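Side-chain contacts in flavoprotein (Thermotoga maritima, PDB 5V8S), which probably transfers electrons from an FMN-binding flavodoxin-like domain to a di-iron site in a metallo-beta-lactamase-like domain, acting as an oxidoreductase: residues A[342-345]-A[346-350]; A[215-218]-A[219-222]. The protein carries 1 engineered substitution. All coordinates share one frame; numbering follows the deposited sequence.

Contact 1 (A[342-345]-A[346-350])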
ATOM      1  N   LEU A 342      -8.233  -5.863  -0.877  1.00 16.20           N
ATOM      2  CA  LEU A 342      -9.489  -6.338  -1.456  1.00 16.92           C
ATOM      3  C   LEU A 342      -9.631  -5.901  -2.908  1.00 16.08           C
ATOM      4  O   LEU A 342     -10.049  -6.690  -3.765  1.00 17.53           O
ATOM      5  CB  LEU A 342     -10.674  -5.829  -0.638  1.00 17.58           C
ATOM      6  CG  LEU A 342     -10.814  -6.454   0.750  1.00 20.09           C
ATOM      7  CD1 LEU A 342     -11.912  -5.765   1.532  1.00 22.39           C
ATOM      8  CD2 LEU A 342     -11.076  -7.940   0.676  1.00 22.55           C
ATOM      9  N   LEU A 343      -9.293  -4.642  -3.205  1.00 15.27           N
ATOM     10  CA  LEU A 343      -9.408  -4.189  -4.589  1.00 15.57           C
ATOM     11  C   LEU A 343      -8.460  -4.948  -5.505  1.00 16.89           C
ATOM     12  O   LEU A 343      -8.819  -5.259  -6.639  1.00 18.24           O
ATOM     13  CB  LEU A 343      -9.162  -2.685  -4.699  1.00 15.58           C
ATOM     14  CG  LEU A 343     -10.232  -1.781  -4.095  1.00 17.33           C
ATOM     15  CD1 LEU A 343      -9.804  -0.312  -4.157  1.00 18.39           C
ATOM     16  CD2 LEU A 343     -11.539  -1.952  -4.821  1.00 19.54           C
ATOM     17  N   GLU A 344      -7.245  -5.260  -5.035  1.00 16.20           N
ATOM     18  CA  GLU A 344      -6.333  -6.032  -5.873  1.00 16.08           C
ATOM     19  C   GLU A 344      -6.759  -7.487  -6.004  1.00 16.91           C
ATOM     20  O   GLU A 344      -6.538  -8.085  -7.064  1.00 17.37           O
ATOM     21  CB  GLU A 344      -4.894  -5.920  -5.387  1.00 16.47           C
ATOM     22  CG  GLU A 344      -4.337  -4.502  -5.473  1.00 18.26           C
ATOM     23  CD  GLU A 344      -4.507  -3.892  -6.825  1.00 20.13           C
ATOM     24  OE1 GLU A 344      -4.262  -4.585  -7.834  1.00 21.40           O
ATOM     25  OE2 GLU A 344      -4.890  -2.710  -6.879  1.00 21.04           O
ATOM     26  N   ILE A 345      -7.332  -8.087  -4.948  1.00 16.91           N
ATOM     27  CA  ILE A 345      -7.869  -9.444  -5.087  1.00 17.11           C
ATOM     28  C   ILE A 345      -8.979  -9.463  -6.124  1.00 18.69           C
ATOM     29  O   ILE A 345      -9.030 -10.351  -6.985  1.00 19.25           O
ATOM     30  CB  ILE A 345      -8.349  -9.976  -3.717  1.00 17.37           C
ATOM     31  CG1 ILE A 345      -7.149 -10.277  -2.835  1.00 17.88           C
ATOM     32  CG2 ILE A 345      -9.258 -11.238  -3.892  1.00 18.06           C
ATOM     33  CD1 ILE A 345      -7.512 -10.520  -1.381  1.00 19.29           C
ATOM     34  N   ILE A 346      -9.865  -8.456  -6.090  1.00 18.38           N
ATOM     35  CA  ILE A 346     -10.959  -8.395  -7.058  1.00 20.42           C
ATOM     36  C   ILE A 346     -10.416  -8.197  -8.462  1.00 19.87           C
ATOM     37  O   ILE A 346     -10.914  -8.794  -9.422  1.00 22.09           O
ATOM     38  CB  ILE A 346     -11.940  -7.276  -6.675  1.00 23.19           C
ATOM     39  CG1 ILE A 346     -12.617  -7.622  -5.359  1.00 24.45           C
ATOM     40  CG2 ILE A 346     -12.961  -7.039  -7.771  1.00 24.48           C
ATOM     41  CD1 ILE A 346     -13.517  -6.484  -4.837  1.00 27.07           C
ATOM     42  N   ASP A 347      -9.371  -7.382  -8.602  1.00 19.13           N
ATOM     43  CA  ASP A 347      -8.826  -7.105  -9.925  1.00 18.30           C
ATOM     44  C   ASP A 347      -8.062  -8.295 -10.498  1.00 18.33           C
ATOM     45  O   ASP A 347      -8.143  -8.562 -11.710  1.00 20.53           O
ATOM     46  CB  ASP A 347      -7.912  -5.889  -9.875  1.00 19.37           C
ATOM     47  CG  ASP A 347      -7.554  -5.399 -11.260  1.00 23.32           C
ATOM     48  OD1 ASP A 347      -8.483  -5.007 -12.002  1.00 25.37           O
ATOM     49  OD2 ASP A 347      -6.357  -5.415 -11.606  1.00 24.91           O
ATOM     50  N   LYS A 348      -7.289  -8.999  -9.663  1.00 18.03           N
ATOM     51  CA  LYS A 348      -6.316  -9.971 -10.148  1.00 17.80           C
ATOM     52  C   LYS A 348      -6.663 -11.414  -9.852  1.00 17.92           C
ATOM     53  O   LYS A 348      -6.136 -12.298 -10.525  1.00 19.64           O
ATOM     54  CB  LYS A 348      -4.937  -9.707  -9.525  1.00 17.40           C
ATOM     55  CG  LYS A 348      -4.362  -8.334  -9.840  1.00 18.38           C
ATOM     56  CD  LYS A 348      -3.934  -8.209 -11.295  1.00 19.03           C
ATOM     57  CE  LYS A 348      -3.201  -6.901 -11.531  1.00 20.15           C
ATOM     58  NZ  LYS A 348      -2.482  -6.863 -12.825  1.00 21.51           N
ATOM     59  N   ALA A 349      -7.485 -11.670  -8.835  1.00 18.11           N
ATOM     60  CA  ALA A 349      -7.693 -13.013  -8.321  1.00 18.02           C
ATOM     61  C   ALA A 349      -9.167 -13.223  -7.997  1.00 19.12           C
ATOM     62  O   ALA A 349      -9.539 -13.663  -6.907  1.00 19.56           O
ATOM     63  CB  ALA A 349      -6.790 -13.245  -7.112  1.00 18.95           C
ATOM     64  N   ASN A 350     -10.016 -12.939  -8.980  1.00 19.83           N
ATOM     65  CA  ASN A 350     -11.461 -12.952  -8.815  1.00 21.60           C
ATOM     66  C   ASN A 350     -11.974 -14.353  -9.137  1.00 21.70           C
ATOM     67  O   ASN A 350     -12.269 -14.680 -10.286  1.00 23.15           O
ATOM     68  CB  ASN A 350     -12.077 -11.910  -9.732  1.00 25.20           C
ATOM     69  CG  ASN A 350     -13.512 -11.622  -9.390  1.00 30.51           C
ATOM     70  OD1 ASN A 350     -13.978 -11.983  -8.317  1.00 33.86           O
ATOM     71  ND2 ASN A 350     -14.225 -10.977 -10.299  1.00 32.76           N
TER
HETATM   72  O   HOH W   1      -4.850  -3.632 -10.122  1.00 24.31           O
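Leu342 opens the last turns of helix 336-348 by offering its carbonyl oxygen to Ile346. The N of Ile346 lies 2.9 Å from the O of Leu342 in a fairly straight bond, 161° at the hydrogen, and the CG1 of Ile346 rests 3.2 Å from the same O. That approach follows from the first torsion of Ile346 (chi1 -66°), which sets CG1 beside its own backbone N and lays the CG1-CD1 branch back along the preceding turn. Leu343 repeats the i to i+4 bond with the N of Asp347.

Glu344 adds a side-chain link to its backbone bond with Lys348. One water donates to both Glu344 OE1, at 2.5 Å, and Asp347 OD2, at 2.8 Å, and so bridges two carboxylates whose oxygens OE1 and OD2 stand 4.4 Å apart. Glu344 OE2 is held by a salt bridge to Arg339 of the second subunit, which probably offsets the charge of that carboxylate.

Ile345 O receives the final bond, from Ala349 N at 2.7 Å, just where Ala349 leaves helical angles. The small methyl of Ala349 fits against Val211 of helix 196-214 and Ile317. Within the beta-alpha-beta unit 322-327, 336-348, 354-360 of the flavodoxin-like domain, Leu342 and Ile345 pack on Phe325 of strand 322-327, while Lys348 NZ bonds to Thr212 O near the end of helix 196-214 and makes a salt bridge with Glu331 of the second subunit.

Contact 2 (A[215-218]-A[219-222]); sequences GHYK and NYIL
Tyr217 O and Lys218 O accept i to i+3 bonds from Tyr220 N (2.8 Å) and Ile221 N (3.0 Å), both donors standing well above the carbonyl planes, as the chain turns into its next helix. This is a tight turn, opened by a short 3-10 segment at 215-216, that links helix 196-214 to helix 218-228 in the metallo-beta-lactamase-like domain.

Tyr217 and Tyr220, three residues apart, meet through CB and the ring. The CB of Tyr217 touches CD2 of the Tyr220 ring at 3.9 Å, and Tyr217 O lies at the edge of that ring, in its plane. With chi1 at -74°, the Tyr220 ring is carried beside its own backbone N, back toward the turn; both tyrosines also meet Trp161, a broad aromatic partner for their flat rings. One face of the Tyr217 ring takes CD2 of His216, 3.5 Å above the plane and toward the rim.

Ile221 supplies the buried, apolar side of the turn: its CB lies 3.2 Å from Lys218 O, its CD1 lies 4.0 Å from Lys218 CA, and beyond them it packs on Ile210 and Ile214 of helix 196-214. Lys218 leads its long chain away from the helix that follows, its amine bonding to Asn350 O and making a cation-pi contact with Tyr351.

Asn219, on the exposed side, can serve water with both backbone and side chain. A single water accepts from Asn219 N and donates to His216 O, and it donates also to Asn219 OD1, 2.5 Å away.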
ATOM      1  N   GLY A 215      -3.394 -11.731 -13.971  1.00 18.43           N
ATOM      2  CA  GLY A 215      -4.572 -12.233 -13.285  1.00 18.70           C
ATOM      3  C   GLY A 215      -5.877 -11.580 -13.698  1.00 19.37           C
ATOM      4  O   GLY A 215      -6.933 -12.212 -13.649  1.00 21.14           O
ATOM      5  N   HIS A 216      -5.845 -10.301 -14.080  1.00 18.62           N
ATOM      6  CA  HIS A 216      -7.092  -9.659 -14.477  1.00 19.23           C
ATOM      7  C   HIS A 216      -7.689 -10.345 -15.693  1.00 20.23           C
ATOM      8  O   HIS A 216      -8.909 -10.313 -15.896  1.00 21.63           O
ATOM      9  CB  HIS A 216      -6.827  -8.180 -14.761  1.00 19.90           C
ATOM     10  CG  HIS A 216      -8.064  -7.365 -14.974  1.00 22.18           C
ATOM     11  ND1 HIS A 216      -9.049  -7.241 -14.018  1.00 23.12           N
ATOM     12  CD2 HIS A 216      -8.463  -6.609 -16.026  1.00 24.42           C
ATOM     13  CE1 HIS A 216     -10.006  -6.449 -14.474  1.00 25.38           C
ATOM     14  NE2 HIS A 216      -9.674  -6.054 -15.692  1.00 26.03           N
ATOM     15  N   TYR A 217      -6.843 -10.974 -16.505  1.00 18.91           N
ATOM     16  CA  TYR A 217      -7.228 -11.577 -17.779  1.00 19.87           C
ATOM     17  C   TYR A 217      -7.114 -13.097 -17.732  1.00 20.52           C
ATOM     18  O   TYR A 217      -6.852 -13.741 -18.749  1.00 20.98           O
ATOM     19  CB  TYR A 217      -6.361 -11.015 -18.904  1.00 20.28           C
ATOM     20  CG  TYR A 217      -6.327  -9.497 -18.932  1.00 20.38           C
ATOM     21  CD1 TYR A 217      -7.410  -8.777 -19.398  1.00 21.35           C
ATOM     22  CD2 TYR A 217      -5.217  -8.795 -18.477  1.00 21.06           C
ATOM     23  CE1 TYR A 217      -7.396  -7.382 -19.413  1.00 22.18           C
ATOM     24  CE2 TYR A 217      -5.192  -7.409 -18.482  1.00 22.46           C
ATOM     25  CZ  TYR A 217      -6.282  -6.705 -18.958  1.00 22.95           C
ATOM     26  OH  TYR A 217      -6.240  -5.326 -18.962  1.00 24.95           O
ATOM     27  N   LYS A 218      -7.304 -13.691 -16.553  1.00 21.61           N
ATOM     28  CA  LYS A 218      -7.072 -15.126 -16.423  1.00 22.43           C
ATOM     29  C   LYS A 218      -7.970 -15.941 -17.356  1.00 24.48           C
ATOM     30  O   LYS A 218      -7.580 -17.031 -17.788  1.00 24.56           O
ATOM     31  CB  LYS A 218      -7.182 -15.564 -14.958  1.00 22.32           C
ATOM     32  CG  LYS A 218      -8.531 -15.371 -14.324  1.00 21.64           C
ATOM     33  CD  LYS A 218      -8.445 -15.666 -12.830  1.00 21.66           C
ATOM     34  CE  LYS A 218      -9.811 -15.701 -12.154  1.00 24.19           C
ATOM     35  NZ  LYS A 218     -10.673 -14.564 -12.537  1.00 26.81           N
ATOM     36  N   ASN A 219      -9.157 -15.435 -17.701  1.00 26.65           N
ATOM     37  CA  ASN A 219     -10.000 -16.164 -18.647  1.00 29.61           C
ATOM     38  C   ASN A 219      -9.317 -16.294 -20.005  1.00 28.21           C
ATOM     39  O   ASN A 219      -9.530 -17.286 -20.722  1.00 28.89           O
ATOM     40  CB  ASN A 219     -11.368 -15.490 -18.779  1.00 34.21           C
ATOM     41  CG  ASN A 219     -11.321 -14.211 -19.607  1.00 40.11           C
ATOM     42  OD1 ASN A 219     -11.010 -13.123 -19.093  1.00 42.32           O
ATOM     43  ND2 ASN A 219     -11.629 -14.335 -20.902  1.00 42.89           N
ATOM     44  N   TYR A 220      -8.460 -15.334 -20.359  1.00 26.63           N
ATOM     45  CA  TYR A 220      -7.744 -15.397 -21.629  1.00 25.56           C
ATOM     46  C   TYR A 220      -6.588 -16.391 -21.592  1.00 23.24           C
ATOM     47  O   TYR A 220      -6.110 -16.811 -22.656  1.00 23.79           O
ATOM     48  CB  TYR A 220      -7.225 -14.007 -22.007  1.00 25.56           C
ATOM     49  CG  TYR A 220      -8.299 -13.061 -22.492  1.00 26.63           C
ATOM     50  CD1 TYR A 220      -8.703 -13.063 -23.824  1.00 28.93           C
ATOM     51  CD2 TYR A 220      -8.890 -12.149 -21.633  1.00 27.45           C
ATOM     52  CE1 TYR A 220      -9.689 -12.203 -24.266  1.00 30.94           C
ATOM     53  CE2 TYR A 220      -9.865 -11.291 -22.065  1.00 29.16           C
ATOM     54  CZ  TYR A 220     -10.262 -11.317 -23.380  1.00 31.36           C
ATOM     55  OH  TYR A 220     -11.232 -10.438 -23.799  1.00 34.00           O
ATOM     56  N   ILE A 221      -6.135 -16.789 -20.402  1.00 23.60           N
ATOM     57  CA  ILE A 221      -5.188 -17.894 -20.301  1.00 23.34           C
ATOM     58  C   ILE A 221      -5.844 -19.164 -20.797  1.00 24.67           C
ATOM     59  O   ILE A 221      -5.252 -19.933 -21.560  1.00 26.44           O
ATOM     60  CB  ILE A 221      -4.705 -18.057 -18.841  1.00 22.90           C
ATOM     61  CG1 ILE A 221      -3.809 -16.892 -18.445  1.00 23.24           C
ATOM     62  CG2 ILE A 221      -3.969 -19.403 -18.635  1.00 24.40           C
ATOM     63  CD1 ILE A 221      -3.474 -16.895 -16.957  1.00 23.99           C
ATOM     64  N   LEU A 222      -7.086 -19.395 -20.380  1.00 25.83           N
ATOM     65  CA  LEU A 222      -7.795 -20.591 -20.804  1.00 26.97           C
ATOM     66  C   LEU A 222      -8.032 -20.580 -22.306  1.00 28.48           C
ATOM     67  O   LEU A 222      -7.842 -21.603 -22.979  1.00 29.37           O
ATOM     68  CB  LEU A 222      -9.108 -20.690 -20.033  1.00 26.88           C
ATOM     69  CG  LEU A 222      -8.920 -20.711 -18.517  1.00 28.73           C
ATOM     70  CD1 LEU A 222     -10.271 -20.787 -17.838  1.00 30.45           C
ATOM     71  CD2 LEU A 222      -8.034 -21.880 -18.105  1.00 28.81           C
TER
HETATM   72  O   HOH W   2     -10.394 -12.778 -16.718  1.00 35.10           O

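Overall arrangement
Contact 2 comes first along the chain, in the metallo-beta-lactamase-like domain, and contact 1 follows in the flavodoxin-like domain, yet their centres are only 13 Å apart. The turn at 215-218 meets the end of helix 336-348 directly: Lys218 NZ lies 2.8 Å from Asn350 O, His216 ND1 lies 2.8 Å from Asp347 O, both probable hydrogen bonds, and Lys348 CD packs on His216 N. Side chains of the first domain thus take up carbonyls at the helix end of the second. Both contacts also touch the second subunit, where Glu331 approaches residues of each, placing this junction between domains at the dimer interface as well.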